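Local coordinates for ulvan Lyase-PL25 (PDB 5UAM), which cleaves ulvan, the sulfated rhamnose- and uronic acid-containing polysaccharide of green seaweed cell walls, as a polysaccharide lyase of family 25, at residues A[99-108]-A[164-175]. Numbering follows the deposited sequence.
Sequences HGKPTMLIDD and YNQAIKMDNGDI. With PO4 (phosphate ion), chain E.
Lys169 reaches across to Leu105, Ile106 and Asp108 at the end of strand 103-106. Lys169 CB lies 4.1 Å from Leu105 CD1; CG runs on anti to the backbone N (chi1 -173°); a bend at chi3 then brings CD and CE between Ile106 O and Asp108 OD1. Lys169 NZ donates to both, to Ile106 O at 2.9 Å, tilted from the carbonyl plane, and to Asp108 OD1 at 2.8 Å in a salt bridge nearly along the C-O axis. A methionine in its place would probably leave the Asp108 carboxylate without its countercharge and Ile106 O without this donor. Asp108 OD2 rests on Gly173 CA, where a side chain would clash. Leu105 fills the middle, CD1 against Ala167 CB (3.8 Å) and CD2 against Ile175 CD1 (3.7 Å). The two strands, 14° from parallel, are the first strands of successive antiparallel sheets, packed as neighbouring blades of a beta-propeller. Further along, Thr103 OG1 donates to Asn165 O (2.8 Å) from above the carbonyl plane, while water 2 links Lys101 O, Thr103 OG1 and Asn165 ND2; Asn165 OD1 accepts from Asn138 ND2. At the active-site end His99 and Tyr164, the likely proton donor and acceptor, run side by side, their rings oblique with planes at 52°, His99 CD2 nearest Tyr164 OH (3.3 Å). His99 NE2 donates to phosphate O3 (2.5 Å) in the plane of its ring; His119, Arg180, His184 and Tyr222 also bind this ion.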
loop_
_atom_site.group_PDB
_atom_site.type_symbol
_atom_site.label_atom_id
_atom_site.label_comp_id
_atom_site.label_asym_id
_atom_site.label_seq_id
_atom_site.Cartn_x
_atom_site.Cartn_y
_atom_site.Cartn_z
ATOM N N HIS A 99 5.581 7.704 -5.985
ATOM C CA HIS A 99 4.203 7.633 -5.517
ATOM C C HIS A 99 3.239 7.049 -6.536
ATOM O O HIS A 99 2.068 6.793 -6.190
ATOM C CB HIS A 99 3.712 9.009 -5.115
ATOM C CG HIS A 99 4.286 9.508 -3.837
ATOM N ND1 HIS A 99 5.621 9.821 -3.689
ATOM C CD2 HIS A 99 3.706 9.743 -2.637
ATOM C CE1 HIS A 99 5.836 10.240 -2.454
ATOM N NE2 HIS A 99 4.688 10.215 -1.797
ATOM N N GLY A 100 3.705 6.815 -7.751
ATOM C CA GLY A 100 2.888 6.265 -8.803
ATOM C C GLY A 100 3.243 4.849 -9.190
ATOM O O GLY A 100 2.840 4.389 -10.259
ATOM N N LYS A 101 3.984 4.145 -8.334
ATOM C CA LYS A 101 4.214 2.726 -8.561
ATOM C C LYS A 101 2.858 2.026 -8.676
ATOM O O LYS A 101 1.858 2.518 -8.142
ATOM C CB LYS A 101 5.075 2.138 -7.439
ATOM C CG LYS A 101 4.353 2.058 -6.105
ATOM C CD LYS A 101 5.221 1.479 -4.997
ATOM C CE LYS A 101 6.247 2.433 -4.417
ATOM N NZ LYS A 101 5.600 3.575 -3.685
ATOM N N PRO A 102 2.782 0.902 -9.389
ATOM C CA PRO A 102 1.481 0.398 -9.842
ATOM C C PRO A 102 0.699 -0.384 -8.796
ATOM O O PRO A 102 1.243 -1.052 -7.914
ATOM C CB PRO A 102 1.849 -0.534 -11.003
ATOM C CG PRO A 102 3.242 -0.979 -10.668
ATOM C CD PRO A 102 3.899 0.212 -10.066
ATOM N N THR A 103 -0.621 -0.335 -8.990
ATOM C CA THR A 103 -1.624 -1.123 -8.294
ATOM C C THR A 103 -2.405 -1.897 -9.346
ATOM O O THR A 103 -2.778 -1.334 -10.382
ATOM C CB THR A 103 -2.557 -0.174 -7.555
ATOM O OG1 THR A 103 -1.776 0.479 -6.551
ATOM C CG2 THR A 103 -3.717 -0.895 -6.944
ATOM N N MET A 104 -2.651 -3.181 -9.090
ATOM C CA MET A 104 -3.249 -4.097 -10.059
ATOM C C MET A 104 -4.645 -4.559 -9.648
ATOM O O MET A 104 -4.954 -4.677 -8.466
ATOM C CB MET A 104 -2.365 -5.355 -10.175
ATOM C CG MET A 104 -2.743 -6.287 -11.285
ATOM S SD MET A 104 -1.761 -7.826 -11.138
ATOM C CE MET A 104 -0.120 -7.177 -11.354
ATOM N N LEU A 105 -5.486 -4.854 -10.648
ATOM C CA LEU A 105 -6.783 -5.485 -10.449
ATOM C C LEU A 105 -7.132 -6.304 -11.689
ATOM O O LEU A 105 -6.942 -5.831 -12.814
ATOM C CB LEU A 105 -7.861 -4.414 -10.186
ATOM C CG LEU A 105 -9.276 -4.911 -9.900
ATOM C CD1 LEU A 105 -9.965 -3.976 -8.932
ATOM C CD2 LEU A 105 -10.100 -5.019 -11.190
ATOM N N ILE A 106 -7.684 -7.499 -11.495
ATOM C CA ILE A 106 -8.178 -8.322 -12.607
ATOM C C ILE A 106 -9.702 -8.273 -12.584
ATOM O O ILE A 106 -10.316 -8.639 -11.575
ATOM C CB ILE A 106 -7.682 -9.776 -12.534
ATOM C CG1 ILE A 106 -6.164 -9.805 -12.491
ATOM C CG2 ILE A 106 -8.256 -10.587 -13.717
ATOM C CD1 ILE A 106 -5.579 -11.218 -12.349
ATOM N N ASP A 107 -10.318 -7.800 -13.665
ATOM C CA ASP A 107 -11.768 -7.662 -13.681
ATOM C C ASP A 107 -12.453 -8.991 -14.010
ATOM O O ASP A 107 -11.813 -9.994 -14.338
ATOM C CB ASP A 107 -12.213 -6.469 -14.540
ATOM C CG ASP A 107 -12.099 -6.693 -16.026
ATOM O OD1 ASP A 107 -12.151 -7.849 -16.503
ATOM O OD2 ASP A 107 -11.964 -5.668 -16.747
ATOM N N ASP A 108 -13.782 -9.005 -13.899
ATOM C CA ASP A 108 -14.557 -10.224 -14.114
ATOM C C ASP A 108 -14.535 -10.718 -15.560
ATOM O O ASP A 108 -14.990 -11.838 -15.817
ATOM C CB ASP A 108 -16.002 -9.991 -13.707
ATOM C CG ASP A 108 -16.237 -10.205 -12.233
ATOM O OD1 ASP A 108 -15.266 -10.426 -11.463
ATOM O OD2 ASP A 108 -17.423 -10.146 -11.847
ATOM N N TYR A 164 -1.796 7.217 -4.199
ATOM C CA TYR A 164 -1.984 6.070 -3.296
ATOM C C TYR A 164 -3.147 5.161 -3.688
ATOM O O TYR A 164 -4.059 4.894 -2.884
ATOM C CB TYR A 164 -2.077 6.489 -1.833
ATOM C CG TYR A 164 -0.902 7.245 -1.289
ATOM C CD1 TYR A 164 0.370 6.707 -1.321
ATOM C CD2 TYR A 164 -1.062 8.503 -0.729
ATOM C CE1 TYR A 164 1.423 7.388 -0.778
ATOM C CE2 TYR A 164 -0.025 9.192 -0.200
ATOM C CZ TYR A 164 1.217 8.644 -0.226
ATOM O OH TYR A 164 2.276 9.325 0.322
ATOM N N ASN A 165 -3.078 4.620 -4.900
ATOM C CA ASN A 165 -4.147 3.795 -5.445
ATOM C C ASN A 165 -4.265 2.455 -4.740
ATOM O O ASN A 165 -3.279 1.725 -4.583
ATOM C CB ASN A 165 -3.879 3.495 -6.907
ATOM C CG ASN A 165 -3.870 4.715 -7.743
ATOM O OD1 ASN A 165 -4.786 5.533 -7.675
ATOM N ND2 ASN A 165 -2.854 4.839 -8.593
ATOM N N GLN A 166 -5.491 2.095 -4.391
ATOM C CA GLN A 166 -5.794 0.850 -3.718
ATOM C C GLN A 166 -7.057 0.332 -4.365
ATOM O O GLN A 166 -8.092 0.993 -4.321
ATOM C CB GLN A 166 -5.962 1.115 -2.229
ATOM C CG GLN A 166 -4.737 1.789 -1.674
ATOM C CD GLN A 166 -4.852 2.149 -0.243
ATOM O OE1 GLN A 166 -5.135 1.299 0.593
ATOM N NE2 GLN A 166 -4.520 3.391 0.065
ATOM N N ALA A 167 -6.961 -0.822 -5.021
ATOM C CA ALA A 167 -8.037 -1.295 -5.875
ATOM C C ALA A 167 -8.650 -2.561 -5.304
ATOM O O ALA A 167 -7.941 -3.518 -4.993
ATOM C CB ALA A 167 -7.505 -1.582 -7.278
ATOM N N ILE A 168 -9.981 -2.579 -5.216
ATOM C CA ILE A 168 -10.716 -3.685 -4.611
ATOM C C ILE A 168 -11.854 -4.078 -5.538
ATOM O O ILE A 168 -12.588 -3.217 -6.027
ATOM C CB ILE A 168 -11.257 -3.298 -3.224
ATOM C CG1 ILE A 168 -10.082 -2.895 -2.334
ATOM C CG2 ILE A 168 -12.034 -4.460 -2.600
ATOM C CD1 ILE A 168 -10.495 -2.434 -0.967
ATOM N N LYS A 169 -11.996 -5.378 -5.785
ATOM C CA LYS A 169 -13.116 -5.904 -6.553
ATOM C C LYS A 169 -14.007 -6.721 -5.631
ATOM O O LYS A 169 -13.531 -7.608 -4.912
ATOM C CB LYS A 169 -12.643 -6.798 -7.699
ATOM C CG LYS A 169 -13.780 -7.221 -8.625
ATOM C CD LYS A 169 -13.297 -8.027 -9.820
ATOM C CE LYS A 169 -12.796 -9.372 -9.421
ATOM N NZ LYS A 169 -12.542 -10.222 -10.655
ATOM N N MET A 170 -15.304 -6.456 -5.675
ATOM C CA MET A 170 -16.232 -7.205 -4.851
ATOM C C MET A 170 -16.725 -8.457 -5.578
ATOM O O MET A 170 -16.479 -8.662 -6.767
ATOM C CB MET A 170 -17.410 -6.319 -4.462
ATOM C CG MET A 170 -16.997 -4.978 -3.862
ATOM S SD MET A 170 -15.818 -5.094 -2.495
ATOM C CE MET A 170 -16.823 -5.858 -1.213
ATOM N N ASP A 171 -17.454 -9.301 -4.834
ATOM C CA ASP A 171 -17.905 -10.565 -5.405
ATOM C C ASP A 171 -18.780 -10.354 -6.632
ATOM O O ASP A 171 -18.785 -11.192 -7.542
ATOM C CB ASP A 171 -18.653 -11.396 -4.359
ATOM C CG ASP A 171 -17.760 -11.870 -3.221
ATOM O OD1 ASP A 171 -16.522 -11.838 -3.369
ATOM O OD2 ASP A 171 -18.311 -12.284 -2.172
ATOM N N ASN A 172 -19.529 -9.253 -6.685
ATOM C CA ASN A 172 -20.398 -8.992 -7.834
ATOM C C ASN A 172 -19.655 -8.346 -9.000
ATOM O O ASN A 172 -20.285 -7.993 -10.001
ATOM C CB ASN A 172 -21.604 -8.143 -7.416
ATOM C CG ASN A 172 -21.233 -6.713 -7.086
ATOM O OD1 ASN A 172 -20.066 -6.331 -7.091
ATOM N ND2 ASN A 172 -22.242 -5.912 -6.787
ATOM N N GLY A 173 -18.340 -8.184 -8.898
ATOM C CA GLY A 173 -17.544 -7.589 -9.940
ATOM C C GLY A 173 -17.365 -6.092 -9.838
ATOM O O GLY A 173 -16.575 -5.535 -10.605
ATOM N N ASP A 174 -18.070 -5.424 -8.933
ATOM C CA ASP A 174 -17.901 -3.981 -8.804
ATOM C C ASP A 174 -16.484 -3.667 -8.347
ATOM O O ASP A 174 -15.883 -4.392 -7.541
ATOM C CB ASP A 174 -18.884 -3.409 -7.789
ATOM C CG ASP A 174 -20.346 -3.414 -8.275
ATOM O OD1 ASP A 174 -20.633 -3.753 -9.457
ATOM O OD2 ASP A 174 -21.234 -3.099 -7.435
ATOM N N ILE A 175 -15.956 -2.564 -8.863
ATOM C CA ILE A 175 -14.574 -2.154 -8.632
ATOM C C ILE A 175 -14.581 -0.840 -7.872
ATOM O O ILE A 175 -15.264 0.120 -8.272
ATOM C CB ILE A 175 -13.806 -2.007 -9.952
ATOM C CG1 ILE A 175 -13.614 -3.387 -10.587
ATOM C CG2 ILE A 175 -12.476 -1.305 -9.724
ATOM C CD1 ILE A 175 -13.248 -3.313 -12.024
HETATM P P PO4 E . 3.189 12.525 0.402
HETATM O O1 PO4 E . 3.921 13.714 0.992
HETATM O O2 PO4 E . 2.040 12.155 1.248
HETATM O O3 PO4 E . 4.202 11.406 0.380
HETATM O O4 PO4 E . 2.705 12.920 -0.990
HETATM O O HOH W 1 -0.448 5.071 -6.055
HETATM O O HOH W 2 -0.715 2.852 -7.683
HETATM O O HOH W 3 -7.285 -5.375 -7.042
HETATM O O HOH W 4 -15.042 -6.658 -12.697
HETATM O O HOH W 5 -15.854 -11.070 -8.832
HETATM O O HOH W 6 -18.939 -11.626 -10.323
#